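Local coordinates for sulfate adenylyltransferase (Allochromatium vinosum, PDB 4DNX), which catalyses the transfer of the adenylyl group of ATP to sulfate, giving adenosine 5'-phosphosulfate and diphosphate in dissimilatory sulfur metabolism, at residues Ala180-Ile183 / Arg184-Ile187; Val278-Ala281 / Tyr282-Asn286; Ala126-Ala129 / Leu130-Glu133; Thr312-Asp315 / Asp316-Thr320; Ile238-Pro241 / Val242-Ala245. One frame throughout, in Å; residues are numbered along the deposited sequence. Where two conformers were deposited one is given.

Interaction 1. Residues Ala180-Ile183 / Arg184-Ile187; sequences AVEI and RHEI
His185 folds back over the preceding turn of helix 180-190 in the Rossmann-like domain, where its ring meets the residues four and three places earlier, Val181 and Glu182. Its backbone N bonds to Val181 O at 3.1 Å. Further out, CB brushes Glu182 O (3.5 Å). CG stands opposite the carbonyl carbon (chi1 -75°), which swings the ring toward the preceding turn. There Val181 O lies 3.3 Å above the ring plane of His185, displaced toward the rim, a contact with the face and not a hydrogen bond. ND1 uses its N-H in the ring plane instead, giving a weak but fairly straight bond to Glu182 OE1 (3.4 Å, 160°), the carboxylate being turned 70° to the ring. At the tip, CE1 rests against Val181 CG1 at 3.4 Å, the two side chains lying alongside each other. With an alanine here, Val181 CG1 would probably lose its aromatic neighbour and Glu182 OE1 its weak bond, leaving the carboxylate to the second subunit. Glu182 has a stronger partner at OE2, a salt bridge to Arg178 of the second subunit, so this flank belongs to the dimer interface. Glu186 pairs with Arg190 of its own chain. Toward strand 260-266 Ile183 and Ile187 pack on Met261, and Ile183 CG2 meets Ile187 CD1 at 3.9 Å.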
# COMPACT_ATOMS: atom_id res chain seq x y z
N ALA A 180 0.81 -10.19 0.75
CA ALA A 180 0.32 -11.27 -0.15
C ALA A 180 -1.21 -11.16 -0.28
O ALA A 180 -1.77 -11.46 -1.34
CB ALA A 180 0.65 -12.64 0.43
N VAL A 181 -1.87 -10.74 0.80
CA VAL A 181 -3.32 -10.58 0.82
C VAL A 181 -3.75 -9.56 -0.28
O VAL A 181 -4.67 -9.84 -1.08
CB VAL A 181 -3.81 -10.12 2.22
CG1 VAL A 181 -5.28 -9.69 2.18
CG2 VAL A 181 -3.53 -11.24 3.29
N GLU A 182 -3.05 -8.43 -0.34
CA GLU A 182 -3.47 -7.37 -1.28
C GLU A 182 -3.07 -7.73 -2.72
O GLU A 182 -3.84 -7.40 -3.66
CB GLU A 182 -2.87 -6.03 -0.88
CG GLU A 182 -3.32 -4.81 -1.76
CD GLU A 182 -4.85 -4.60 -1.90
OE1 GLU A 182 -5.66 -5.12 -1.08
OE2 GLU A 182 -5.26 -3.84 -2.83
N ILE A 183 -1.93 -8.40 -2.89
CA ILE A 183 -1.55 -8.84 -4.27
C ILE A 183 -2.61 -9.82 -4.79
O ILE A 183 -3.09 -9.68 -5.96
CB ILE A 183 -0.17 -9.45 -4.26
CG1 ILE A 183 0.86 -8.33 -4.05
CG2 ILE A 183 0.12 -10.17 -5.55
CD1 ILE A 183 2.34 -8.82 -3.87
N ARG A 184 -3.03 -10.80 -3.94
CA ARG A 184 -4.12 -11.74 -4.34
C ARG A 184 -5.43 -10.99 -4.71
O ARG A 184 -6.06 -11.33 -5.73
CB ARG A 184 -4.33 -12.79 -3.18
CG ARG A 184 -5.27 -13.98 -3.38
CD ARG A 184 -4.98 -14.98 -2.21
NE ARG A 184 -3.90 -15.96 -2.51
CZ ARG A 184 -4.12 -17.11 -3.15
NH1 ARG A 184 -5.35 -17.42 -3.61
NH2 ARG A 184 -3.12 -17.94 -3.42
N HIS A 185 -5.82 -9.98 -3.94
CA HIS A 185 -7.04 -9.20 -4.24
C HIS A 185 -6.93 -8.52 -5.59
O HIS A 185 -7.87 -8.59 -6.39
CB HIS A 185 -7.25 -8.12 -3.17
CG HIS A 185 -7.75 -8.64 -1.87
ND1 HIS A 185 -7.44 -8.04 -0.66
CD2 HIS A 185 -8.49 -9.73 -1.57
CE1 HIS A 185 -8.00 -8.72 0.32
NE2 HIS A 185 -8.66 -9.74 -0.20
N GLU A 186 -5.78 -7.86 -5.82
CA GLU A 186 -5.54 -7.14 -7.07
C GLU A 186 -5.47 -8.05 -8.30
O GLU A 186 -6.03 -7.69 -9.35
CB GLU A 186 -4.29 -6.28 -6.98
CG GLU A 186 -3.91 -5.57 -8.28
CD GLU A 186 -3.06 -4.32 -8.06
OE1 GLU A 186 -2.89 -3.59 -9.06
OE2 GLU A 186 -2.58 -4.07 -6.91
N ILE A 187 -4.82 -9.21 -8.19
CA ILE A 187 -4.84 -10.20 -9.31
C ILE A 187 -6.28 -10.56 -9.63
O ILE A 187 -6.71 -10.63 -10.81
CB ILE A 187 -4.03 -11.47 -8.96
CG1 ILE A 187 -2.53 -11.15 -8.99
CG2 ILE A 187 -4.39 -12.62 -9.92
CD1 ILE A 187 -1.63 -12.23 -8.37

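Interaction 2. Residues Val278-Ala281 / Tyr282-Asn286; sequences VLHA and YFRQN
Phe283 and Arg284 close down on His280 in the dense half of this helical stretch. CG of Phe283 takes the crowded position between its backbone N and carbonyl carbon (chi1 68°), which lays the ring back along the preceding turn. His280 CA then sits over the ring face, a CH-pi contact of 4.1 Å to the Phe283 centroid. The imidazole runs alongside the phenyl ring, CD2 of His280 being 3.7 Å from CZ of Phe283, with the planes at 78° in an oblique pairing. Leu279 CG meets an atom further along the same side of the ring, Phe283 CD2 (4.2 Å). Arg284 bends at chi2 and doubles back, so its CD presses on His280 O (3.1 Å) while NH1 reaches His280 CB (3.4 Å). Its guanidinium is held by His227 and Gln199, and His280 ND1 by His298, so these polar ends are fixed from outside. The looser half is equally buried, but its side chains leave the helix: Tyr282 CB grazes Leu279 O at 3.2 Å, then the phenol departs to Ser53 O. Gln285 binds the backbone at Ala324, and Asn286 turns to Val5 and Tyr51. Helix 274-287 links strand 260-266 at one edge of the parallel sheet to strand 291-294 beyond its first strand, the long crossover characteristic of a Rossmann-like fold with strand order 3-2-1-4-5.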
# COMPACT_ATOMS: atom_id res chain seq x y z
N VAL A 278 12.95 -22.60 -3.18
CA VAL A 278 11.71 -23.25 -2.74
C VAL A 278 10.87 -22.30 -1.86
O VAL A 278 9.61 -22.25 -1.98
CB VAL A 278 11.99 -24.58 -2.00
CG1 VAL A 278 10.68 -25.23 -1.58
CG2 VAL A 278 12.80 -25.51 -2.96
N LEU A 279 11.54 -21.59 -0.95
CA LEU A 279 10.85 -20.58 -0.14
C LEU A 279 10.18 -19.51 -1.03
O LEU A 279 9.00 -19.15 -0.81
CB LEU A 279 11.83 -19.93 0.82
CG LEU A 279 11.17 -18.93 1.76
CD1 LEU A 279 10.14 -19.66 2.68
CD2 LEU A 279 12.27 -18.22 2.61
N HIS A 280 10.93 -19.02 -2.03
CA HIS A 280 10.40 -18.07 -3.04
C HIS A 280 9.16 -18.58 -3.73
O HIS A 280 8.19 -17.84 -3.83
CB HIS A 280 11.45 -17.77 -4.09
CG HIS A 280 12.57 -16.90 -3.61
ND1 HIS A 280 13.70 -16.68 -4.38
CD2 HIS A 280 12.75 -16.21 -2.46
CE1 HIS A 280 14.52 -15.87 -3.72
NE2 HIS A 280 13.96 -15.57 -2.55
N ALA A 281 9.18 -19.84 -4.18
CA ALA A 281 8.00 -20.44 -4.82
C ALA A 281 6.82 -20.51 -3.85
O ALA A 281 5.66 -20.18 -4.20
CB ALA A 281 8.34 -21.83 -5.42
N TYR A 282 7.12 -20.86 -2.60
CA TYR A 282 6.08 -20.97 -1.59
C TYR A 282 5.33 -19.64 -1.40
O TYR A 282 4.07 -19.61 -1.51
CB TYR A 282 6.75 -21.37 -0.29
CG TYR A 282 5.79 -21.65 0.86
CD1 TYR A 282 5.17 -20.60 1.55
CD2 TYR A 282 5.54 -22.95 1.25
CE1 TYR A 282 4.25 -20.88 2.60
CE2 TYR A 282 4.66 -23.26 2.29
CZ TYR A 282 4.02 -22.21 2.96
OH TYR A 282 3.14 -22.52 3.97
N PHE A 283 6.05 -18.55 -1.16
CA PHE A 283 5.35 -17.29 -0.91
C PHE A 283 4.73 -16.64 -2.15
O PHE A 283 3.74 -15.91 -2.04
CB PHE A 283 6.10 -16.31 0.02
CG PHE A 283 7.37 -15.69 -0.51
CD1 PHE A 283 7.33 -14.58 -1.35
CD2 PHE A 283 8.60 -16.11 0.02
CE1 PHE A 283 8.56 -13.94 -1.77
CE2 PHE A 283 9.82 -15.51 -0.37
CZ PHE A 283 9.80 -14.41 -1.25
N ARG A 284 5.28 -17.00 -3.32
CA ARG A 284 4.69 -16.51 -4.56
C ARG A 284 3.38 -17.22 -4.83
O ARG A 284 2.46 -16.63 -5.43
CB ARG A 284 5.68 -16.66 -5.74
CG ARG A 284 6.48 -15.40 -6.04
CD ARG A 284 7.31 -15.03 -4.93
NE ARG A 284 8.13 -13.79 -5.00
CZ ARG A 284 9.46 -13.69 -5.01
NH1 ARG A 284 10.25 -14.76 -5.16
NH2 ARG A 284 10.04 -12.50 -4.85
N GLN A 285 3.26 -18.48 -4.45
CA GLN A 285 1.96 -19.16 -4.59
C GLN A 285 0.97 -18.49 -3.65
O GLN A 285 -0.19 -18.23 -4.03
CB GLN A 285 2.06 -20.67 -4.30
CG GLN A 285 0.70 -21.38 -4.49
CD GLN A 285 0.77 -22.89 -4.34
OE1 GLN A 285 1.74 -23.54 -4.78
NE2 GLN A 285 -0.28 -23.48 -3.76
N ASN A 286 1.42 -18.20 -2.42
CA ASN A 286 0.51 -17.49 -1.48
C ASN A 286 -0.04 -16.14 -1.98
O ASN A 286 -1.19 -15.82 -1.76
CB ASN A 286 1.16 -17.34 -0.09
CG ASN A 286 0.97 -18.57 0.75
OD1 ASN A 286 0.06 -19.37 0.50
ND2 ASN A 286 1.79 -18.72 1.79

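Interaction 3. Residues Ala126-Ala129 / Leu130-Glu133; sequences AQMA and LMTE
Thr132 is tied by two hydrogen bonds to Met128, one turn earlier in helix 125-136. Among the hydrogen bonds, Met128 O accepts twice from one residue: from Thr132 N at 2.8 Å and from Thr132 OG1, also at 2.8 Å. The hydroxyl stands opposite its own carbonyl carbon (chi1 -66°), which brings it back to the previous turn, and it approaches Met128 O from 44° above the carbonyl plane. Ordinary i to i+4 bonds join Leu130 N to Ala126 O, Met131 N to Gln127 O and Glu133 N to Ala129 O. Thr132 OG1 also takes part in a bond with Asn150 ND2. A valine in its place would probably leave that amide without its mate and Met128 O with one donor fewer. The apolar contact is a thioether pair: Met128, bent at chi2 and chi3, crosses Met131 so that SD of the first lies 4.1 Å from CE of the second. Both methionines pack on Phe149, and Met131 also covers Ala64 and Ala68 of helix 61-70. Exposed Ala126 and Ala129 line another side. This division implies an amphipathic helix, laid with its methionines against helices 61-70 and 144-149 within the PUA-like domain, with the buried threonine hydroxyl satisfied by Met128 O and Asn150.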
# COMPACT_ATOMS: atom_id res chain seq x y z
N ALA A 126 25.57 -28.97 17.99
CA ALA A 126 25.26 -30.03 17.03
C ALA A 126 23.97 -29.72 16.28
O ALA A 126 23.90 -29.92 15.06
CB ALA A 126 25.20 -31.38 17.70
N GLN A 127 22.95 -29.22 16.99
CA GLN A 127 21.68 -28.82 16.35
C GLN A 127 21.86 -27.65 15.38
O GLN A 127 21.28 -27.66 14.28
CB GLN A 127 20.64 -28.48 17.41
CG GLN A 127 20.24 -29.70 18.21
CD GLN A 127 19.40 -29.39 19.42
OE1 GLN A 127 19.58 -28.36 20.10
NE2 GLN A 127 18.48 -30.28 19.71
N MET A 128 22.69 -26.66 15.76
CA MET A 128 22.96 -25.51 14.88
C MET A 128 23.67 -25.94 13.62
O MET A 128 23.26 -25.51 12.53
CB MET A 128 23.78 -24.40 15.56
CG MET A 128 22.99 -23.53 16.50
SD MET A 128 21.61 -22.59 15.78
CE MET A 128 22.41 -21.30 14.84
N ALA A 129 24.69 -26.77 13.78
CA ALA A 129 25.47 -27.29 12.63
C ALA A 129 24.58 -28.09 11.68
O ALA A 129 24.74 -27.99 10.45
CB ALA A 129 26.67 -28.13 13.08
N LEU A 130 23.67 -28.90 12.25
CA LEU A 130 22.78 -29.72 11.42
C LEU A 130 21.87 -28.79 10.60
O LEU A 130 21.75 -28.94 9.37
CB LEU A 130 21.94 -30.68 12.29
CG LEU A 130 20.92 -31.60 11.61
CD1 LEU A 130 21.54 -32.38 10.48
CD2 LEU A 130 20.31 -32.56 12.63
N MET A 131 21.27 -27.80 11.27
CA MET A 131 20.34 -26.88 10.56
C MET A 131 21.10 -26.04 9.51
O MET A 131 20.61 -25.84 8.41
CB MET A 131 19.58 -25.96 11.55
CG MET A 131 18.52 -26.70 12.41
SD MET A 131 17.46 -25.67 13.37
CE MET A 131 18.58 -25.14 14.70
N THR A 132 22.31 -25.57 9.86
CA THR A 132 23.15 -24.77 8.96
C THR A 132 23.51 -25.54 7.68
O THR A 132 23.26 -25.04 6.57
CB THR A 132 24.47 -24.36 9.68
OG1 THR A 132 24.12 -23.47 10.75
CG2 THR A 132 25.40 -23.64 8.74
N GLU A 133 24.05 -26.74 7.83
CA GLU A 133 24.44 -27.55 6.68
C GLU A 133 23.23 -27.89 5.78
O GLU A 133 23.33 -27.85 4.55
CB GLU A 133 25.17 -28.83 7.13
CG GLU A 133 25.74 -29.58 5.95
CD GLU A 133 24.70 -30.46 5.29
OE1 GLU A 133 24.75 -30.65 4.04
OE2 GLU A 133 23.81 -30.96 6.03

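Interaction 4. Residues Thr312-Asp315 / Asp316-Thr320; sequences TIFD and DAVPT
Phe314 and Val318 point the same way, side by side, and meet where CD2 of the ring comes to 4.1 Å from CG2 of the valine; the methyl approaches the ring obliquely. Val318 CG2 is set beside the backbone N by a chi1 of 173°, which turns it back toward the helix and also to 3.7 Å from Ile313 O. One residue earlier on each side, Ile313 extends CG1 opposite its backbone N, and that methylene reaches Ala317 CB at 3.8 Å. Both apolar pairs lie near the Ile313 carbonyl, whose oxygen receives Val318 N at 3.2 Å (153°) and, more weakly, Ala317 N. A bond from residue i+5 back to i defines a pi-turn, and here it brings helix 309-316 round into the loop leading to strand 326-329, an edge strand of the Rossmann-like parallel sheet within this chain. The tightening starts earlier, since Asp315 N bonds to Thr312 O, three residues back. Val318, Phe314 and Ile313 all face helix 274-287, while Asp315 and Asp316 are exposed. Asp316 curls over the turn with chi1 at 19°, between the staggered positions. Its OD1 receives a weak bond from Ala317 N (3.1 Å) but also lies 2.9 Å from Thr312 O. As two acceptors these oxygens would be expected to repel, and their closeness might raise the carboxylate's affinity for a proton. Asp316 N is buried by the turn with no partner in the model. Asp315, by contrast, sends OD1 to Arg329 in a salt bridge.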
# COMPACT_ATOMS: atom_id res chain seq x y z
N THR A 312 16.37 -27.71 -10.44
CA THR A 312 16.21 -29.17 -10.31
C THR A 312 15.78 -29.63 -8.90
O THR A 312 15.32 -30.75 -8.72
CB THR A 312 17.44 -29.96 -10.78
OG1 THR A 312 18.58 -29.59 -9.97
CG2 THR A 312 17.71 -29.67 -12.27
N ILE A 313 15.94 -28.75 -7.90
CA ILE A 313 15.53 -29.11 -6.54
C ILE A 313 14.02 -29.44 -6.56
O ILE A 313 13.53 -30.24 -5.75
CB ILE A 313 15.83 -27.97 -5.53
CG1 ILE A 313 15.61 -28.45 -4.09
CG2 ILE A 313 15.02 -26.66 -5.84
CD1 ILE A 313 16.27 -27.54 -3.03
N PHE A 314 13.29 -28.85 -7.51
CA PHE A 314 11.84 -29.09 -7.59
C PHE A 314 11.48 -30.48 -8.13
O PHE A 314 10.36 -30.94 -7.91
CB PHE A 314 11.14 -27.97 -8.41
CG PHE A 314 11.12 -26.65 -7.72
CD1 PHE A 314 12.17 -25.76 -7.92
CD2 PHE A 314 10.10 -26.30 -6.83
CE1 PHE A 314 12.20 -24.55 -7.27
CE2 PHE A 314 10.13 -25.05 -6.17
CZ PHE A 314 11.18 -24.18 -6.39
N ASP A 315 12.43 -31.14 -8.80
CA ASP A 315 12.22 -32.48 -9.39
C ASP A 315 12.24 -33.59 -8.36
O ASP A 315 11.44 -34.52 -8.41
CB ASP A 315 13.30 -32.81 -10.43
CG ASP A 315 13.22 -31.94 -11.66
OD1 ASP A 315 12.11 -31.45 -11.99
OD2 ASP A 315 14.28 -31.75 -12.31
N ASP A 316 13.19 -33.50 -7.43
CA ASP A 316 13.43 -34.61 -6.51
C ASP A 316 13.14 -34.24 -5.07
O ASP A 316 12.35 -34.93 -4.41
CB ASP A 316 14.86 -35.16 -6.66
CG ASP A 316 15.81 -34.16 -7.34
OD1 ASP A 316 15.77 -32.97 -6.98
OD2 ASP A 316 16.58 -34.59 -8.24
N ALA A 317 13.75 -33.16 -4.58
CA ALA A 317 13.73 -32.89 -3.16
C ALA A 317 12.39 -32.37 -2.64
O ALA A 317 11.98 -32.71 -1.53
CB ALA A 317 14.88 -31.94 -2.73
N VAL A 318 11.71 -31.53 -3.42
CA VAL A 318 10.45 -30.96 -2.95
C VAL A 318 9.39 -32.06 -3.05
O VAL A 318 9.21 -32.62 -4.12
CB VAL A 318 10.03 -29.71 -3.78
CG1 VAL A 318 8.63 -29.23 -3.39
CG2 VAL A 318 11.05 -28.58 -3.57
N PRO A 319 8.71 -32.37 -1.94
CA PRO A 319 7.72 -33.46 -1.94
C PRO A 319 6.67 -33.27 -3.03
O PRO A 319 6.32 -32.12 -3.38
CB PRO A 319 7.07 -33.36 -0.56
CG PRO A 319 7.99 -32.55 0.26
CD PRO A 319 8.67 -31.61 -0.68
N THR A 320 6.17 -34.37 -3.58
CA THR A 320 5.21 -34.31 -4.68
C THR A 320 3.93 -33.57 -4.26
O THR A 320 3.42 -33.76 -3.14
CB THR A 320 4.80 -35.72 -5.18
OG1 THR A 320 5.86 -36.64 -4.91
CG2 THR A 320 4.49 -35.69 -6.68

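Interaction 5. Residues Ile238-Pro241 / Val242-Ala245; sequences IPAP and VRDA
The torsions of Ile238 (chi1 -62°) and Val242 (chi1 178°) each put one methyl, Ile238 CG2 and Val242 CG1, opposite the backbone N, and these meet at 3.6 Å, the side chains crossing at about a right angle. Ile238 CG2 also lies 3.6 Å from Arg243 N, so it covers the start of helix 240-254. Pro239 is the N-cap; its O receives Arg243 N (2.9 Å) and, weakly, Val242 N. Pro241 sits in the first turn, where a residue lacking an N-H costs the helix no bond, and its O accepts Ala245 N (3.0 Å). Pro239, Ala240 and Pro241 touch Asp17 and Pro18 of the second subunit. Arg243 is bent at chi2 and nearly eclipsed at chi3 (15°), which curls NH2 back to 4.0 Å from Ala240 CB. Asp244 OD1 lies at the guanidinium edge, in its plane, in a long salt bridge of 3.6 Å to Arg243 NE. The stronger hold is on NH1, from Arg201 O. Within the beta-alpha-beta unit, Arg243 packs on strand 223-230 through Met228 and Leu230, while Val242 and Pro239 meet helix 381-393.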
# COMPACT_ATOMS: atom_id res chain seq x y z
N ILE A 238 20.65 1.10 -7.10
CA ILE A 238 19.94 2.30 -7.53
C ILE A 238 18.94 2.68 -6.43
O ILE A 238 18.13 1.84 -6.05
CB ILE A 238 19.22 2.04 -8.90
CG1 ILE A 238 20.24 1.69 -10.00
CG2 ILE A 238 18.41 3.22 -9.36
CD1 ILE A 238 21.42 2.65 -10.08
N PRO A 239 18.99 3.93 -5.93
CA PRO A 239 18.01 4.37 -4.93
C PRO A 239 16.58 4.09 -5.38
O PRO A 239 16.25 4.17 -6.57
CB PRO A 239 18.24 5.87 -4.84
CG PRO A 239 19.66 6.05 -5.25
CD PRO A 239 19.90 5.01 -6.31
N ALA A 240 15.75 3.76 -4.40
CA ALA A 240 14.38 3.33 -4.66
C ALA A 240 13.56 4.21 -5.62
O ALA A 240 12.92 3.65 -6.53
CB ALA A 240 13.63 3.14 -3.33
N PRO A 241 13.54 5.54 -5.45
CA PRO A 241 12.73 6.36 -6.37
C PRO A 241 13.17 6.21 -7.83
O PRO A 241 12.32 6.21 -8.75
CB PRO A 241 13.02 7.80 -5.91
CG PRO A 241 13.47 7.69 -4.54
CD PRO A 241 14.17 6.39 -4.40
N VAL A 242 14.48 6.10 -8.05
CA VAL A 242 15.01 6.02 -9.40
C VAL A 242 14.70 4.61 -9.94
O VAL A 242 14.29 4.46 -11.09
CB VAL A 242 16.55 6.36 -9.41
CG1 VAL A 242 17.15 6.23 -10.84
CG2 VAL A 242 16.77 7.78 -8.85
N ARG A 243 14.88 3.58 -9.11
CA ARG A 243 14.59 2.20 -9.51
C ARG A 243 13.12 2.08 -9.90
O ARG A 243 12.78 1.52 -10.95
CB ARG A 243 14.88 1.21 -8.35
CG ARG A 243 14.85 -0.23 -8.84
CD ARG A 243 14.29 -1.27 -7.88
NE ARG A 243 13.53 -0.75 -6.73
CZ ARG A 243 13.78 -1.11 -5.48
NH1 ARG A 243 14.78 -1.94 -5.24
NH2 ARG A 243 13.04 -0.63 -4.47
N ASP A 244 12.26 2.67 -9.05
CA ASP A 244 10.80 2.61 -9.29
C ASP A 244 10.44 3.31 -10.59
O ASP A 244 9.67 2.75 -11.38
CB ASP A 244 10.06 3.29 -8.13
CG ASP A 244 10.04 2.46 -6.86
OD1 ASP A 244 10.55 1.31 -6.84
OD2 ASP A 244 9.48 2.98 -5.85
N ALA A 245 10.96 4.52 -10.80
CA ALA A 245 10.68 5.25 -12.05
C ALA A 245 11.09 4.43 -13.28
O ALA A 245 10.37 4.38 -14.28
CB ALA A 245 11.39 6.58 -12.07

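How the interactions relate
Interactions 1, 2 and 4 form a connected run through the Rossmann-like domain. Interaction 1 joins interaction 2 through Arg184 NE and Asn286 O, 2.8 Å apart in a probable hydrogen bond. At its other end, interaction 2 packs on interaction 4, with Val278 CG2 3.6 Å from Val318 CG2 and Ala281 CB 3.8 Å from Phe314 CE2. Interaction 5 is separate, its nearest atoms about 12 Å from interaction 2, yet both reach the QTRNP sequence, which in related ATP sulfurylases lines the substrate site: Arg284 binds Gln199, and Arg243 NH1 bonds to the backbone O of Arg201. Interactions 1 and 5 both touch the second subunit. Interaction 3, in the PUA-like domain, comes nearest to interaction 4, with nearest atoms about 10 Å apart.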